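Local structure of particle-associated lyase (Acinetobacter bacteriophage AP22, 4Y9V) at residues A[441-455]-A[474-488]. The protein probably cleaves the capsular polysaccharide of Acinetobacter baumannii as a trimeric tailspike lyase of the phage particle, binding the saccharide along its surface. Sequence-based numbering, arbitrary orientation.
Sequences QSNALNEALTKKVNV and VEDGTIGRYTVPIGY
With CG anti to the backbone N (chi1 177°) and a bend at chi3 (69°), Arg481 swings its guanidinium against the Ser442–Leu445 turn. There NH2 donates to Ser442 O (3.1 Å) and NH1 to Asn443 O. Arginine suits the place because its flat head with several N-H donors also grips Asp476 side-on, NE to one oxygen and NH2 to the other, which fixes its rotation. One guanidinium face has Tyr482 CE2 offset toward its rim; the opposite face carries Asn443 OD1 over its centre, and that oxygen accepts from Thr478 OG1 (2.7 Å). Tyrosine offers a flat ring, with the Glu447–Ala448 peptide over the centre of one face, and a hydroxyl that, in the conformer given, donates to Asn446 OD1 (2.8 Å). Gln441 is a long, extended amide: NE2 reaches both Leu445 O and Glu447 O, while a water joins OE1 to Leu449 N and Thr483 O.

Further along, Pro485 wedges its ring against Leu449 and leaves its carbonyl to Val453 N (2.9 Å). Asn454 supplies an amide oxygen for Tyr488 N (2.9 Å) past the corner at Gly487, and its CB makes a CH-pi contact over the Tyr488 ring. Val453 packs on Val474 and Val484 in the interior.

These are neighbouring coils of a right-handed parallel beta-helix, as in pectate lyases: strand 453-458 lies between strands 417-422 and 486-496, while strand 470-476 follows 435-441 on another face.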
loop_
_atom_site.group_PDB
_atom_site.type_symbol
_atom_site.label_atom_id
_atom_site.label_comp_id
_atom_site.label_asym_id
_atom_site.label_seq_id
_atom_site.Cartn_x
_atom_site.Cartn_y
_atom_site.Cartn_z
ATOM N N GLN A 441 11.768 -18.509 23.692
ATOM C CA GLN A 441 12.675 -17.897 24.667
ATOM C C GLN A 441 13.992 -18.637 24.636
ATOM O O GLN A 441 14.029 -19.869 24.681
ATOM C CB GLN A 441 12.041 -17.882 26.054
ATOM C CG GLN A 441 12.949 -17.297 27.120
ATOM C CD GLN A 441 12.237 -17.128 28.457
ATOM O OE1 GLN A 441 11.007 -17.022 28.502
ATOM N NE2 GLN A 441 13.017 -17.074 29.522
ATOM N N SER A 442 15.103 -17.912 24.582
ATOM C CA SER A 442 16.414 -18.533 24.632
ATOM C C SER A 442 16.654 -19.190 25.995
ATOM O O SER A 442 16.323 -18.640 27.025
ATOM C CB SER A 442 17.470 -17.438 24.456
ATOM O OG SER A 442 18.749 -18.013 24.524
ATOM N N ASN A 443 17.365 -20.320 25.958
ATOM C CA ASN A 443 17.837 -20.883 27.223
ATOM C C ASN A 443 18.780 -19.944 27.935
ATOM O O ASN A 443 18.901 -20.033 29.182
ATOM C CB ASN A 443 18.471 -22.261 27.000
ATOM C CG ASN A 443 17.386 -23.306 26.865
ATOM O OD1 ASN A 443 16.413 -23.285 27.647
ATOM N ND2 ASN A 443 17.488 -24.230 25.961
ATOM N N ALA A 444 19.428 -19.010 27.241
ATOM C CA ALA A 444 20.343 -18.059 27.893
ATOM C C ALA A 444 19.595 -17.031 28.711
ATOM O O ALA A 444 20.239 -16.356 29.496
ATOM C CB ALA A 444 21.207 -17.393 26.820
ATOM N N LEU A 445 18.285 -16.831 28.526
ATOM C CA LEU A 445 17.501 -15.948 29.346
ATOM C C LEU A 445 16.932 -16.827 30.479
ATOM O O LEU A 445 15.887 -17.469 30.324
ATOM C CB LEU A 445 16.398 -15.239 28.567
ATOM C CG LEU A 445 15.587 -14.253 29.396
ATOM C CD1 LEU A 445 16.450 -13.138 29.998
ATOM C CD2 LEU A 445 14.507 -13.633 28.536
ATOM N N ASN A 446 17.669 -16.943 31.558
ATOM C CA ASN A 446 17.351 -17.909 32.624
ATOM C C ASN A 446 16.543 -17.199 33.710
ATOM O O ASN A 446 16.928 -17.136 34.881
ATOM C CB ASN A 446 18.594 -18.570 33.178
ATOM C CG ASN A 446 18.226 -19.740 34.106
ATOM O OD1 ASN A 446 17.098 -20.252 34.204
ATOM N ND2 ASN A 446 19.252 -20.093 34.866
ATOM N N GLU A 447 15.389 -16.670 33.310
ATOM C CA GLU A 447 14.411 -16.017 34.175
ATOM C C GLU A 447 13.106 -15.918 33.395
ATOM O O GLU A 447 13.116 -15.951 32.176
ATOM C CB GLU A 447 14.877 -14.686 34.680
ATOM C CG GLU A 447 15.101 -13.696 33.578
ATOM C CD GLU A 447 15.742 -12.433 34.046
ATOM O OE1 GLU A 447 16.546 -12.459 34.984
ATOM O OE2 GLU A 447 15.470 -11.363 33.483
ATOM N N ALA A 448 12.008 -15.822 34.098
ATOM C CA ALA A 448 10.715 -15.693 33.456
ATOM C C ALA A 448 10.636 -14.323 32.757
ATOM O O ALA A 448 11.099 -13.291 33.242
ATOM C CB ALA A 448 9.596 -15.832 34.466
ATOM N N LEU A 449 10.039 -14.371 31.573
ATOM C CA LEU A 449 9.788 -13.211 30.734
ATOM C C LEU A 449 8.675 -12.398 31.355
ATOM O O LEU A 449 7.607 -12.954 31.625
ATOM C CB LEU A 449 9.453 -13.712 29.312
ATOM C CG LEU A 449 9.348 -12.593 28.281
ATOM C CD1 LEU A 449 10.700 -11.971 28.033
ATOM C CD2 LEU A 449 8.761 -13.167 27.004
ATOM N N THR A 450 8.878 -11.100 31.567
ATOM C CA THR A 450 7.901 -10.214 32.184
ATOM C C THR A 450 6.703 -9.938 31.281
ATOM O O THR A 450 5.519 -10.095 31.665
ATOM C CB THR A 450 8.581 -8.898 32.612
ATOM O OG1 THR A 450 9.614 -9.210 33.531
ATOM C CG2 THR A 450 7.562 -8.016 33.301
ATOM N N LYS A 451 6.960 -9.483 30.065
ATOM C CA LYS A 451 5.970 -9.111 29.085
ATOM C C LYS A 451 5.482 -10.377 28.336
ATOM O O LYS A 451 5.972 -11.478 28.569
ATOM C CB LYS A 451 6.554 -8.074 28.112
ATOM C CG LYS A 451 6.941 -6.753 28.786
ATOM C CD LYS A 451 5.778 -6.020 29.393
ATOM C CE LYS A 451 6.266 -4.684 30.009
ATOM N NZ LYS A 451 5.186 -4.036 30.768
ATOM N N LYS A 452 4.503 -10.166 27.477
ATOM C CA LYS A 452 3.747 -11.185 26.759
ATOM C C LYS A 452 4.065 -11.223 25.268
ATOM O O LYS A 452 4.517 -10.255 24.680
ATOM C CB LYS A 452 2.224 -10.961 26.830
ATOM C CG LYS A 452 1.693 -10.917 28.277
ATOM C CD LYS A 452 0.197 -10.805 28.363
ATOM C CE LYS A 452 -0.543 -9.700 27.640
ATOM N NZ LYS A 452 -0.361 -8.341 28.261
ATOM N N VAL A 453 3.764 -12.406 24.709
ATOM C CA VAL A 453 3.814 -12.626 23.293
ATOM C C VAL A 453 2.396 -12.908 22.778
ATOM O O VAL A 453 1.645 -13.671 23.386
ATOM C CB VAL A 453 4.744 -13.821 22.974
ATOM C CG1 VAL A 453 4.713 -14.173 21.489
ATOM C CG2 VAL A 453 6.149 -13.532 23.460
ATOM N N ASN A 454 2.070 -12.315 21.625
ATOM C CA ASN A 454 0.835 -12.580 20.932
ATOM C C ASN A 454 1.161 -12.939 19.472
ATOM O O ASN A 454 2.130 -12.436 18.913
ATOM C CB ASN A 454 -0.099 -11.371 20.916
ATOM C CG ASN A 454 -0.258 -10.761 22.286
ATOM O OD1 ASN A 454 -0.753 -11.408 23.223
ATOM N ND2 ASN A 454 0.146 -9.525 22.410
ATOM N N VAL A 455 0.306 -13.776 18.857
ATOM C CA VAL A 455 0.460 -14.109 17.444
ATOM C C VAL A 455 -0.909 -14.057 16.806
ATOM O O VAL A 455 -1.883 -14.559 17.372
ATOM C CB VAL A 455 1.098 -15.524 17.252
ATOM C CG1 VAL A 455 1.151 -15.895 15.781
ATOM C CG2 VAL A 455 2.484 -15.580 17.884
ATOM N N VAL A 474 4.596 -20.819 20.443
ATOM C CA VAL A 474 5.378 -19.956 21.334
ATOM C C VAL A 474 5.763 -20.819 22.529
ATOM O O VAL A 474 4.884 -21.402 23.149
ATOM C CB VAL A 474 4.556 -18.737 21.786
ATOM C CG1 VAL A 474 5.370 -17.890 22.761
ATOM C CG2 VAL A 474 4.074 -17.912 20.607
ATOM N N GLU A 475 7.064 -20.886 22.883
ATOM C CA GLU A 475 7.457 -21.748 23.981
ATOM C C GLU A 475 8.863 -21.376 24.482
ATOM O O GLU A 475 9.705 -20.866 23.730
ATOM C CB GLU A 475 7.395 -23.221 23.545
ATOM C CG GLU A 475 7.536 -24.248 24.703
ATOM C CD GLU A 475 6.598 -23.953 25.827
ATOM O OE1 GLU A 475 5.427 -24.399 25.766
ATOM O OE2 GLU A 475 6.997 -23.226 26.771
ATOM N N ASP A 476 9.107 -21.719 25.741
ATOM C CA ASP A 476 10.443 -21.577 26.317
ATOM C C ASP A 476 11.429 -22.505 25.589
ATOM O O ASP A 476 11.038 -23.475 24.947
ATOM C CB ASP A 476 10.399 -21.868 27.816
ATOM C CG ASP A 476 11.616 -21.372 28.590
ATOM O OD1 ASP A 476 12.420 -20.564 28.035
ATOM O OD2 ASP A 476 11.777 -21.812 29.765
ATOM N N GLY A 477 12.709 -22.214 25.757
ATOM C CA GLY A 477 13.749 -22.989 25.146
ATOM C C GLY A 477 13.964 -24.364 25.802
ATOM O O GLY A 477 14.554 -25.252 25.162
ATOM N N THR A 478 13.516 -24.505 27.028
ATOM C CA THR A 478 13.453 -25.770 27.762
ATOM C C THR A 478 11.995 -25.947 28.101
ATOM O O THR A 478 11.411 -25.111 28.810
ATOM C CB THR A 478 14.318 -25.748 29.028
ATOM O OG1 THR A 478 15.700 -25.703 28.660
ATOM C CG2 THR A 478 14.087 -27.007 29.837
ATOM N N ILE A 479 11.383 -27.023 27.596
ATOM C CA ILE A 479 9.965 -27.234 27.846
ATOM C C ILE A 479 9.753 -27.500 29.326
ATOM O O ILE A 479 10.417 -28.391 29.918
ATOM C CB ILE A 479 9.432 -28.440 27.035
ATOM C CG1 ILE A 479 9.858 -28.480 25.595
ATOM C CG2 ILE A 479 7.933 -28.557 27.275
ATOM C CD1 ILE A 479 9.400 -27.279 24.903
ATOM N N GLY A 480 8.896 -26.738 29.971
ATOM C CA GLY A 480 8.634 -26.890 31.384
ATOM C C GLY A 480 9.521 -26.103 32.297
ATOM O O GLY A 480 9.343 -26.176 33.521
ATOM N N ARG A 481 10.444 -25.315 31.778
ATOM C CA ARG A 481 11.284 -24.461 32.614
ATOM C C ARG A 481 10.500 -23.254 33.041
ATOM O O ARG A 481 10.065 -23.158 34.190
ATOM C CB ARG A 481 12.593 -24.126 31.884
ATOM C CG ARG A 481 13.484 -23.182 32.682
ATOM C CD ARG A 481 14.757 -22.806 31.952
ATOM N NE ARG A 481 14.442 -21.943 30.805
ATOM C CZ ARG A 481 15.331 -21.107 30.250
ATOM N NH1 ARG A 481 16.572 -21.048 30.699
ATOM N NH2 ARG A 481 14.906 -20.306 29.259
ATOM N N TYR A 482 10.229 -22.309 32.101
ATOM C CA TYR A 482 9.347 -21.201 32.353
ATOM C C TYR A 482 8.179 -21.296 31.390
ATOM O O TYR A 482 8.277 -21.811 30.280
ATOM C CB TYR A 482 10.057 -19.826 32.118
ATOM C CG TYR A 482 11.302 -19.682 32.938
ATOM C CD1 TYR A 482 11.255 -19.645 34.324
ATOM C CD2 TYR A 482 12.574 -19.623 32.361
ATOM C CE1 TYR A 482 12.391 -19.533 35.111
ATOM C CE2 TYR A 482 13.726 -19.533 33.103
ATOM C CZ TYR A 482 13.628 -19.495 34.479
ATOM O OH TYR A 482 14.725 -19.414 35.315
ATOM N N THR A 483 7.056 -20.681 31.805
ATOM C CA THR A 483 5.991 -20.340 30.860
ATOM C C THR A 483 6.366 -19.027 30.196
ATOM O O THR A 483 6.699 -18.046 30.880
ATOM C CB THR A 483 4.658 -20.217 31.609
ATOM O OG1 THR A 483 4.319 -21.544 32.045
ATOM C CG2 THR A 483 3.577 -19.694 30.724
ATOM N N VAL A 484 6.304 -18.991 28.863
ATOM C CA VAL A 484 6.380 -17.717 28.138
ATOM C C VAL A 484 4.984 -17.112 28.205
ATOM O O VAL A 484 4.053 -17.740 27.701
ATOM C CB VAL A 484 6.828 -17.909 26.689
ATOM C CG1 VAL A 484 6.755 -16.593 25.955
ATOM C CG2 VAL A 484 8.242 -18.505 26.650
ATOM N N PRO A 485 4.775 -15.961 28.837
ATOM C CA PRO A 485 3.414 -15.393 28.887
ATOM C C PRO A 485 2.922 -15.104 27.498
ATOM O O PRO A 485 3.641 -14.524 26.675
ATOM C CB PRO A 485 3.608 -14.102 29.692
ATOM C CG PRO A 485 4.884 -14.304 30.492
ATOM C CD PRO A 485 5.759 -15.078 29.522
ATOM N N ILE A 486 1.652 -15.476 27.225
ATOM C CA ILE A 486 0.986 -15.256 25.960
ATOM C C ILE A 486 -0.310 -14.556 26.260
ATOM O O ILE A 486 -1.095 -15.034 27.097
ATOM C CB ILE A 486 0.752 -16.586 25.202
ATOM C CG1 ILE A 486 2.091 -17.239 24.824
ATOM C CG2 ILE A 486 -0.168 -16.399 24.021
ATOM C CD1 ILE A 486 1.954 -18.683 24.447
ATOM N N GLY A 487 -0.597 -13.458 25.558
ATOM C CA GLY A 487 -1.879 -12.803 25.686
ATOM C C GLY A 487 -2.934 -13.533 24.879
ATOM O O GLY A 487 -3.864 -14.146 25.381
ATOM N N TYR A 488 -2.733 -13.496 23.556
ATOM C CA TYR A 488 -3.620 -14.204 22.659
ATOM C C TYR A 488 -2.855 -14.753 21.472
ATOM O O TYR A 488 -1.841 -14.219 21.028
ATOM C CB TYR A 488 -4.779 -13.297 22.156
ATOM C CG TYR A 488 -4.344 -12.071 21.406
ATOM C CD1 TYR A 488 -4.005 -10.890 22.070
ATOM C CD2 TYR A 488 -4.249 -12.071 20.033
ATOM C CE1 TYR A 488 -3.588 -9.775 21.415
ATOM C CE2 TYR A 488 -3.855 -10.928 19.333
ATOM C CZ TYR A 488 -3.533 -9.793 20.030
ATOM O OH TYR A 488 -3.135 -8.646 19.382
HETATM O O HOH W 1 9.261 -16.826 30.549
#